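Local coordinates for Galactose/lactose metabolism regulatory protein GAL80 (Saccharomyces cerevisiae, PDB 3BTV) that represses the galactose and lactose metabolic genes by binding the activator GAL4 and blocking its transcriptional activation when no inducing sugar is present, at residues I36-P41 against N362-N367; L122-A127 against P403-A408; I150-G155 against H369-S374. The protein carries 1 engineered substitution. All coordinates share one frame; numbering follows the deposited sequence.

Contact 1: residues I36-P41 against N362-N367; sequences IKTHYP and NAIVGN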
loop_
_atom_site.group_PDB
_atom_site.type_symbol
_atom_site.label_atom_id
_atom_site.label_comp_id
_atom_site.label_asym_id
_atom_site.label_seq_id
_atom_site.Cartn_x
_atom_site.Cartn_y
_atom_site.Cartn_z
ATOM N N ILE B 36 10.347 24.245 -24.932
ATOM C CA ILE B 36 10.284 24.115 -26.382
ATOM C C ILE B 36 9.499 22.864 -26.792
ATOM O O ILE B 36 8.887 22.823 -27.859
ATOM C CB ILE B 36 11.692 24.077 -27.007
ATOM C CG1 ILE B 36 11.599 24.137 -28.531
ATOM C CG2 ILE B 36 12.450 22.835 -26.559
ATOM C CD1 ILE B 36 11.001 25.432 -29.050
ATOM N N LYS B 37 9.501 21.858 -25.924
ATOM C CA LYS B 37 8.868 20.580 -26.235
ATOM C C LYS B 37 7.420 20.456 -25.750
ATOM O O LYS B 37 6.697 19.560 -26.188
ATOM C CB LYS B 37 9.706 19.424 -25.682
ATOM C CG LYS B 37 11.104 19.331 -26.283
ATOM C CD LYS B 37 11.922 18.233 -25.612
ATOM C CE LYS B 37 13.375 18.250 -26.073
ATOM N NZ LYS B 37 14.202 17.229 -25.361
ATOM N N THR B 38 6.994 21.345 -24.858
ATOM C CA THR B 38 5.653 21.250 -24.288
ATOM C C THR B 38 4.861 22.531 -24.470
ATOM O O THR B 38 3.855 22.549 -25.166
ATOM C CB THR B 38 5.697 20.902 -22.790
ATOM O OG1 THR B 38 6.571 21.816 -22.110
ATOM C CG2 THR B 38 6.192 19.477 -22.593
ATOM N N HIS B 39 5.312 23.603 -23.831
ATOM C CA HIS B 39 4.630 24.885 -23.953
ATOM C C HIS B 39 4.580 25.375 -25.396
ATOM O O HIS B 39 3.534 25.815 -25.873
ATOM C CB HIS B 39 5.298 25.938 -23.070
ATOM C CG HIS B 39 5.082 25.716 -21.609
ATOM N ND1 HIS B 39 4.159 26.431 -20.877
ATOM C CD2 HIS B 39 5.656 24.847 -20.745
ATOM C CE1 HIS B 39 4.176 26.015 -19.622
ATOM N NE2 HIS B 39 5.077 25.054 -19.516
ATOM N N TYR B 40 5.704 25.296 -26.097
ATOM C CA TYR B 40 5.764 25.874 -27.436
ATOM C C TYR B 40 4.752 25.252 -28.401
ATOM O O TYR B 40 3.944 25.962 -29.004
ATOM C CB TYR B 40 7.177 25.827 -28.025
ATOM C CG TYR B 40 7.221 26.335 -29.449
ATOM C CD1 TYR B 40 7.545 25.487 -30.501
ATOM C CD2 TYR B 40 6.905 27.655 -29.747
ATOM C CE1 TYR B 40 7.575 25.945 -31.810
ATOM C CE2 TYR B 40 6.934 28.124 -31.055
ATOM C CZ TYR B 40 7.267 27.264 -32.083
ATOM O OH TYR B 40 7.295 27.725 -33.384
ATOM N N PRO B 41 4.795 23.924 -28.559
ATOM C CA PRO B 41 3.824 23.278 -29.446
ATOM C C PRO B 41 2.391 23.740 -29.168
ATOM O O PRO B 41 1.640 24.012 -30.105
ATOM C CB PRO B 41 3.989 21.794 -29.108
ATOM C CG PRO B 41 5.425 21.672 -28.720
ATOM C CD PRO B 41 5.758 22.959 -27.994
ATOM N N ASN B 362 -0.372 11.949 -27.034
ATOM C CA ASN B 362 0.847 12.412 -26.408
ATOM C C ASN B 362 0.485 13.161 -25.139
ATOM O O ASN B 362 0.131 14.337 -25.187
ATOM C CB ASN B 362 1.599 13.324 -27.370
ATOM C CG ASN B 362 3.011 13.604 -26.923
ATOM O OD1 ASN B 362 3.362 13.418 -25.752
ATOM N ND2 ASN B 362 3.836 14.054 -27.855
ATOM N N ALA B 363 0.550 12.468 -24.006
ATOM C CA ALA B 363 0.101 13.038 -22.747
ATOM C C ALA B 363 0.951 14.239 -22.404
ATOM O O ALA B 363 0.453 15.252 -21.912
ATOM C CB ALA B 363 0.190 12.003 -21.638
ATOM N N ILE B 364 2.245 14.101 -22.667
ATOM C CA ILE B 364 3.233 15.137 -22.386
ATOM C C ILE B 364 2.804 16.505 -22.899
ATOM O O ILE B 364 2.657 17.460 -22.130
ATOM C CB ILE B 364 4.565 14.794 -23.054
ATOM C CG1 ILE B 364 4.990 13.374 -22.678
ATOM C CG2 ILE B 364 5.625 15.813 -22.676
ATOM C CD1 ILE B 364 6.046 12.796 -23.594
ATOM N N VAL B 365 2.603 16.583 -24.209
ATOM C CA VAL B 365 2.203 17.822 -24.857
ATOM C C VAL B 365 0.693 18.008 -24.782
ATOM O O VAL B 365 0.201 19.120 -24.603
ATOM C CB VAL B 365 2.656 17.844 -26.334
ATOM C CG1 VAL B 365 4.148 17.618 -26.419
ATOM C CG2 VAL B 365 1.929 16.778 -27.132
ATOM N N GLY B 366 -0.038 16.909 -24.928
ATOM C CA GLY B 366 -1.484 16.943 -24.846
ATOM C C GLY B 366 -1.969 17.617 -23.575
ATOM O O GLY B 366 -2.767 18.552 -23.618
ATOM N N ASN B 367 -1.486 17.149 -22.431
ATOM C CA ASN B 367 -1.983 17.676 -21.172
ATOM C C ASN B 367 -1.702 19.163 -21.034
ATOM O O ASN B 367 -2.591 19.931 -20.660
ATOM C CB ASN B 367 -1.442 16.878 -19.990
ATOM C CG ASN B 367 -1.956 15.455 -19.988
ATOM O OD1 ASN B 367 -2.821 15.116 -20.785
ATOM N ND2 ASN B 367 -1.436 14.620 -19.089
#
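Val365 and Lys37 meet most closely here, and one of the partners is backbone: the methyl CG1 of Val365 sits 3.2 Å from the carbonyl O of Lys37, a tight approach that marks the closely packed side of the contact. With CG1 anti to its own carbonyl carbon (chi1 -56°), the valine reaches out of the first turn of helix 363-380 onto this peptide. Next to it Thr38 packs methyl to methyl, its CG2 lying 3.7 Å from Ile364 CG2, and the two side chains cross at about a right angle. The threonine divides its work between its branches. CG2 faces the neighbouring helix, whereas OG1 turns back to hydrogen-bond the carbonyl O of Trp34, so its polar end is satisfied within its own loop.

That loop belongs to the Rossmann-fold half of the chain: it follows strand 21-26 and leads into helix 39-45, the first strand-to-helix connection of the dinucleotide-binding type of fold. Thr38 holds the N-cap position of this helix without making a capping bond. Opposite, Asn362 is the N-cap of helix 363-380, so the contact brings together the starts of two helices. Asn362 O accepts from Gly366 N at 2.6 Å, closing the turn that presents Ile364 and Val365.

The solvent side is looser, and burial falls off away from Thr38. Lys37 lends its carbonyl and little else, for its extended side chain leads off into solvent, and Ile364 is itself exposed. Pro41 faces the helix from farther back, its side chain no nearer than 4.8 Å. His39 points away from the helix.

Contact 2: residues L122-A127 against P403-A408; sequences LFVEWA and PTLMDA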
loop_
_atom_site.group_PDB
_atom_site.type_symbol
_atom_site.label_atom_id
_atom_site.label_comp_id
_atom_site.label_asym_id
_atom_site.label_seq_id
_atom_site.Cartn_x
_atom_site.Cartn_y
_atom_site.Cartn_z
ATOM N N LEU B 122 -0.022 35.026 -14.433
ATOM C CA LEU B 122 1.281 34.459 -14.115
ATOM C C LEU B 122 1.195 32.940 -14.109
ATOM O O LEU B 122 0.427 32.347 -13.345
ATOM C CB LEU B 122 1.799 34.961 -12.770
ATOM C CG LEU B 122 3.112 34.299 -12.338
ATOM C CD1 LEU B 122 4.233 34.646 -13.327
ATOM C CD2 LEU B 122 3.489 34.716 -10.918
ATOM N N PHE B 123 1.990 32.314 -14.965
ATOM C CA PHE B 123 1.946 30.872 -15.162
ATOM C C PHE B 123 3.271 30.285 -14.685
ATOM O O PHE B 123 4.328 30.620 -15.224
ATOM C CB PHE B 123 1.753 30.595 -16.654
ATOM C CG PHE B 123 1.462 29.156 -16.990
ATOM C CD1 PHE B 123 1.063 28.809 -18.273
ATOM C CD2 PHE B 123 1.584 28.160 -16.044
ATOM C CE1 PHE B 123 0.790 27.492 -18.603
ATOM C CE2 PHE B 123 1.308 26.838 -16.366
ATOM C CZ PHE B 123 0.916 26.504 -17.644
ATOM N N VAL B 124 3.216 29.421 -13.670
ATOM C CA VAL B 124 4.425 28.795 -13.127
ATOM C C VAL B 124 4.308 27.286 -13.157
ATOM O O VAL B 124 3.227 26.741 -12.955
ATOM C CB VAL B 124 4.721 29.266 -11.674
ATOM C CG1 VAL B 124 6.029 28.669 -11.161
ATOM C CG2 VAL B 124 4.786 30.799 -11.610
ATOM N N GLU B 125 5.419 26.605 -13.401
ATOM C CA GLU B 125 5.415 25.148 -13.370
ATOM C C GLU B 125 5.512 24.598 -11.960
ATOM O O GLU B 125 6.017 25.264 -11.061
ATOM C CB GLU B 125 6.545 24.597 -14.228
ATOM C CG GLU B 125 6.273 24.771 -15.703
ATOM C CD GLU B 125 7.250 24.009 -16.553
ATOM O OE1 GLU B 125 8.467 24.131 -16.290
ATOM O OE2 GLU B 125 6.800 23.287 -17.475
ATOM N N TRP B 126 4.986 23.393 -11.769
ATOM C CA TRP B 126 5.158 22.665 -10.517
ATOM C C TRP B 126 6.548 22.041 -10.552
ATOM O O TRP B 126 6.948 21.517 -11.585
ATOM C CB TRP B 126 4.084 21.583 -10.367
ATOM C CG TRP B 126 4.260 20.771 -9.118
ATOM C CD1 TRP B 126 4.813 19.537 -9.024
ATOM C CD2 TRP B 126 3.918 21.163 -7.783
ATOM N NE1 TRP B 126 4.841 19.131 -7.718
ATOM C CE2 TRP B 126 4.299 20.115 -6.932
ATOM C CE3 TRP B 126 3.339 22.307 -7.226
ATOM C CZ2 TRP B 126 4.102 20.160 -5.548
ATOM C CZ3 TRP B 126 3.141 22.351 -5.857
ATOM C CH2 TRP B 126 3.529 21.290 -5.032
ATOM N N ALA B 127 7.300 22.097 -9.454
ATOM C CA ALA B 127 6.845 22.645 -8.185
ATOM C C ALA B 127 6.997 24.157 -8.128
ATOM O O ALA B 127 7.859 24.737 -8.791
ATOM C CB ALA B 127 7.619 21.997 -7.029
ATOM N N PRO B 403 -5.904 25.048 -12.396
ATOM C CA PRO B 403 -5.329 25.170 -11.055
ATOM C C PRO B 403 -4.458 26.411 -10.972
ATOM O O PRO B 403 -3.812 26.792 -11.949
ATOM C CB PRO B 403 -4.447 23.919 -10.922
ATOM C CG PRO B 403 -4.414 23.280 -12.266
ATOM C CD PRO B 403 -5.140 24.119 -13.243
ATOM N N THR B 404 -4.434 27.018 -9.794
ATOM C CA THR B 404 -3.735 28.266 -9.581
ATOM C C THR B 404 -2.624 28.061 -8.568
ATOM O O THR B 404 -2.429 26.963 -8.054
ATOM C CB THR B 404 -4.692 29.310 -8.994
ATOM O OG1 THR B 404 -5.000 28.951 -7.639
ATOM C CG2 THR B 404 -5.975 29.349 -9.795
ATOM N N LEU B 405 -1.911 29.136 -8.258
ATOM C CA LEU B 405 -0.878 29.082 -7.233
ATOM C C LEU B 405 -1.435 28.701 -5.850
ATOM O O LEU B 405 -0.701 28.201 -4.997
ATOM C CB LEU B 405 -0.116 30.410 -7.175
ATOM C CG LEU B 405 1.224 30.448 -7.921
ATOM C CD1 LEU B 405 1.204 29.627 -9.214
ATOM C CD2 LEU B 405 1.641 31.885 -8.193
ATOM N N MET B 406 -2.728 28.925 -5.627
ATOM C CA MET B 406 -3.327 28.480 -4.374
ATOM C C MET B 406 -3.428 26.955 -4.331
ATOM O O MET B 406 -3.192 26.330 -3.298
ATOM C CB MET B 406 -4.710 29.087 -4.174
ATOM C CG MET B 406 -5.390 28.547 -2.926
ATOM S SD MET B 406 -4.368 28.820 -1.459
ATOM C CE MET B 406 -4.607 30.546 -1.176
ATOM N N ASP B 407 -3.801 26.356 -5.454
ATOM C CA ASP B 407 -3.801 24.903 -5.559
ATOM C C ASP B 407 -2.380 24.385 -5.345
ATOM O O ASP B 407 -2.169 23.383 -4.675
ATOM C CB ASP B 407 -4.355 24.462 -6.913
ATOM C CG ASP B 407 -5.825 24.823 -7.087
ATOM O OD1 ASP B 407 -6.667 24.284 -6.339
ATOM O OD2 ASP B 407 -6.140 25.652 -7.971
ATOM N N ALA B 408 -1.401 25.080 -5.913
ATOM C CA ALA B 408 0.004 24.734 -5.692
ATOM C C ALA B 408 0.358 24.814 -4.210
ATOM O O ALA B 408 0.997 23.919 -3.664
ATOM C CB ALA B 408 0.923 25.661 -6.498
#
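With CG anti to the backbone N (chi1 178°), Trp126 swings its indole over to Ala408, while Leu405, at an unusual chi1 of -98°, sends its two methyls toward Leu122 and Val124. The six-membered end of the indole makes the closest approach: CZ3 is 3.4 Å from Ala408 O, which lies at the ring edge and near its plane, and 4.0 Å from Ala408 CB. One ring face is covered by Ala127, whose CB stands over its centre; the peptide between the two residues is cis, which probably helps place it. On its other edge NE1 is hydrogen-bonded to Thr211 O, and His216 meets the ring edge-to-face. Replacing the indole with an alanine side chain is likely to open a gap beside Ala408 and leave the carbonyl of Thr211 without its donor.

The two methyls of Leu405 part: CD2 lies 4.3 Å from Leu122 CD2, and CD1 stands equally far from Val124 CB. A capping box starts the helix that carries it. Thr404 N donates to Asp407 OD2 (2.8 Å) through that oxygen's anti lone pair, and Thr404 OG1 accepts from Met406 N at 3.0 Å.

Strand 121-125 runs inside the parallel Rossmann sheet between strands 92-95 and 148-152; helix 405-424 starts against it, with Leu405 also touching Tyr139 and Ala142 of helix 132-143 and Ala408 resting on Ile151.

Contact 3: residues I150-G155 against H369-S374; sequences IISLQG and HRLYQS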
loop_
_atom_site.group_PDB
_atom_site.type_symbol
_atom_site.label_atom_id
_atom_site.label_comp_id
_atom_site.label_asym_id
_atom_site.label_seq_id
_atom_site.Cartn_x
_atom_site.Cartn_y
_atom_site.Cartn_z
ATOM N N ILE B 150 -1.599 30.699 -12.522
ATOM C CA ILE B 150 -1.785 29.330 -12.985
ATOM C C ILE B 150 -0.588 28.494 -12.539
ATOM O O ILE B 150 0.552 28.950 -12.620
ATOM C CB ILE B 150 -1.909 29.267 -14.524
ATOM C CG1 ILE B 150 -2.956 30.262 -15.034
ATOM C CG2 ILE B 150 -2.249 27.851 -14.999
ATOM C CD1 ILE B 150 -2.385 31.448 -15.841
ATOM N N ILE B 151 -0.844 27.284 -12.052
ATOM C CA ILE B 151 0.232 26.335 -11.785
ATOM C C ILE B 151 0.113 25.190 -12.787
ATOM O O ILE B 151 -0.992 24.749 -13.096
ATOM C CB ILE B 151 0.184 25.769 -10.335
ATOM C CG1 ILE B 151 1.437 24.939 -10.023
ATOM C CG2 ILE B 151 -1.060 24.920 -10.108
ATOM C CD1 ILE B 151 2.701 25.802 -9.788
ATOM N N SER B 152 1.244 24.706 -13.286
ATOM C CA SER B 152 1.243 23.600 -14.234
ATOM C C SER B 152 1.000 22.234 -13.574
ATOM O O SER B 152 1.884 21.374 -13.556
ATOM C CB SER B 152 2.550 23.564 -15.019
ATOM O OG SER B 152 2.429 22.703 -16.136
ATOM N N LEU B 153 -0.194 22.039 -13.027
ATOM C CA LEU B 153 -0.620 20.709 -12.585
ATOM C C LEU B 153 -1.456 20.110 -13.730
ATOM O O LEU B 153 -2.640 19.815 -13.572
ATOM C CB LEU B 153 -1.423 20.792 -11.284
ATOM C CG LEU B 153 -0.608 21.158 -10.023
ATOM C CD1 LEU B 153 -1.504 21.379 -8.806
ATOM C CD2 LEU B 153 0.428 20.086 -9.699
ATOM N N GLN B 154 -0.813 19.952 -14.882
ATOM C CA GLN B 154 -1.505 19.639 -16.129
ATOM C C GLN B 154 -2.152 18.264 -16.124
ATOM O O GLN B 154 -2.863 17.905 -17.070
ATOM C CB GLN B 154 -0.557 19.770 -17.322
ATOM C CG GLN B 154 0.344 18.572 -17.519
ATOM C CD GLN B 154 1.444 18.496 -16.490
ATOM O OE1 GLN B 154 1.979 19.519 -16.066
ATOM N NE2 GLN B 154 1.789 17.281 -16.081
ATOM N N GLY B 155 -1.909 17.498 -15.060
ATOM C CA GLY B 155 -2.540 16.201 -14.890
ATOM C C GLY B 155 -4.044 16.365 -14.733
ATOM O O GLY B 155 -4.838 15.498 -15.119
ATOM N N HIS B 369 -1.275 21.136 -23.456
ATOM C CA HIS B 369 -2.052 21.801 -24.492
ATOM C C HIS B 369 -3.439 22.115 -23.962
ATOM O O HIS B 369 -3.962 23.214 -24.154
ATOM C CB HIS B 369 -2.169 20.918 -25.733
ATOM C CG HIS B 369 -2.907 21.569 -26.862
ATOM N ND1 HIS B 369 -4.247 21.350 -27.103
ATOM C CD2 HIS B 369 -2.494 22.447 -27.807
ATOM C CE1 HIS B 369 -4.626 22.059 -28.152
ATOM N NE2 HIS B 369 -3.582 22.734 -28.596
ATOM N N ARG B 370 -4.021 21.136 -23.280
ATOM C CA ARG B 370 -5.389 21.239 -22.789
ATOM C C ARG B 370 -5.469 22.242 -21.649
ATOM O O ARG B 370 -6.524 22.824 -21.389
ATOM C CB ARG B 370 -5.917 19.858 -22.368
ATOM C CG ARG B 370 -6.295 18.980 -23.564
ATOM C CD ARG B 370 -6.432 17.505 -23.205
ATOM N NE ARG B 370 -7.640 17.222 -22.425
ATOM C CZ ARG B 370 -8.699 16.554 -22.881
ATOM N NH1 ARG B 370 -8.723 16.077 -24.124
ATOM N NH2 ARG B 370 -9.741 16.355 -22.085
ATOM N N LEU B 371 -4.344 22.450 -20.976
ATOM C CA LEU B 371 -4.257 23.480 -19.943
ATOM C C LEU B 371 -4.330 24.878 -20.578
ATOM O O LEU B 371 -5.088 25.740 -20.133
ATOM C CB LEU B 371 -2.960 23.321 -19.143
ATOM C CG LEU B 371 -2.673 24.382 -18.081
ATOM C CD1 LEU B 371 -3.872 24.556 -17.153
ATOM C CD2 LEU B 371 -1.416 24.013 -17.298
ATOM N N TYR B 372 -3.533 25.093 -21.619
ATOM C CA TYR B 372 -3.569 26.347 -22.365
ATOM C C TYR B 372 -4.963 26.608 -22.910
ATOM O O TYR B 372 -5.479 27.716 -22.806
ATOM C CB TYR B 372 -2.561 26.334 -23.515
ATOM C CG TYR B 372 -1.211 26.885 -23.131
ATOM C CD1 TYR B 372 -0.229 26.059 -22.607
ATOM C CD2 TYR B 372 -0.924 28.241 -23.275
ATOM C CE1 TYR B 372 0.999 26.561 -22.238
ATOM C CE2 TYR B 372 0.307 28.754 -22.911
ATOM C CZ TYR B 372 1.263 27.906 -22.392
ATOM O OH TYR B 372 2.491 28.391 -22.022
ATOM N N GLN B 373 -5.571 25.577 -23.481
ATOM C CA GLN B 373 -6.914 25.702 -24.028
ATOM C C GLN B 373 -7.893 26.168 -22.951
ATOM O O GLN B 373 -8.691 27.079 -23.177
ATOM C CB GLN B 373 -7.373 24.375 -24.642
ATOM C CG GLN B 373 -8.703 24.445 -25.370
ATOM C CD GLN B 373 -8.597 25.130 -26.722
ATOM O OE1 GLN B 373 -9.106 26.237 -26.915
ATOM N NE2 GLN B 373 -7.924 24.478 -27.666
ATOM N N SER B 374 -7.819 25.555 -21.775
ATOM C CA SER B 374 -8.737 25.888 -20.694
ATOM C C SER B 374 -8.525 27.332 -20.230
ATOM O O SER B 374 -9.442 27.974 -19.711
ATOM C CB SER B 374 -8.607 24.894 -19.529
ATOM O OG SER B 374 -7.567 25.259 -18.636
#
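Strand 148-152 is the outermost strand at one end of the parallel Rossmann sheet, and helix 363-380 packs along its face, mainly through one side chain, Leu371, which meets Ile150, Ser152 and Gln154. The short strand and helix segments run nearly antiparallel, at 169°, with their axes 10.5 Å apart.

Leu371 has CG anti to its backbone N (chi1 176°), which points the isobutyl group toward the strand. Its methyls then go different ways. CD1 goes to the strand, 4.3 Å from Ile150 CG2, while CD2 takes the bend beyond it, 4.1 Å from Ser152 CA and 4.3 Å from Gln154 CB. Ser152 OG is 4.2 Å from Leu371 CD2. All of this is loose van der Waals packing. The strand turns at Ser152, the centre of an inverse gamma turn marked by a weak bond from Leu153 N to Ile151 O, which probably brings Gln154 CB back to the same methyl; after it the backbone passes into a 3-10 turn at Gln154. Phe123, on the neighbouring strand 121-125, also touches Leu371 and extends the apolar surface beneath it.

Within the helix Ser374 OG folds back to donate to Leu371 O at 2.9 Å, 20° off the carbonyl plane. Alternation along the strand sorts the residues by face: Ile150 points to this helix and Ile151 away from it. A helix packed against a parallel sheet is typical of alpha/beta folds; here the helix is a late one, following the strands of the mixed sheet, that covers the edge strand of the Rossmann sheet.

In the fold
All three contacts tie the Rossmann half to helices late in the chain, at different depths. Contacts 2 and 3 are buried and meet neighbouring strands, 121-125 and 148-152, of one sheet; backbone bonds such as Leu122 O to Ile150 N join them. Contact 1 lies nearer solvent and shares helix 363-380 with contact 3, about 10 Å away between centres. Packing across each is apolar, with a carbon set against a carbonyl in contacts 1 and 2, but contact 2 adds an aromatic ring and a capped helix start, contact 3 rests on one leucine, and contact 1 pairs a loop with the start of a helix. His39 bridges them, bonding Glu125 at contact 2 and Tyr372 at contact 3.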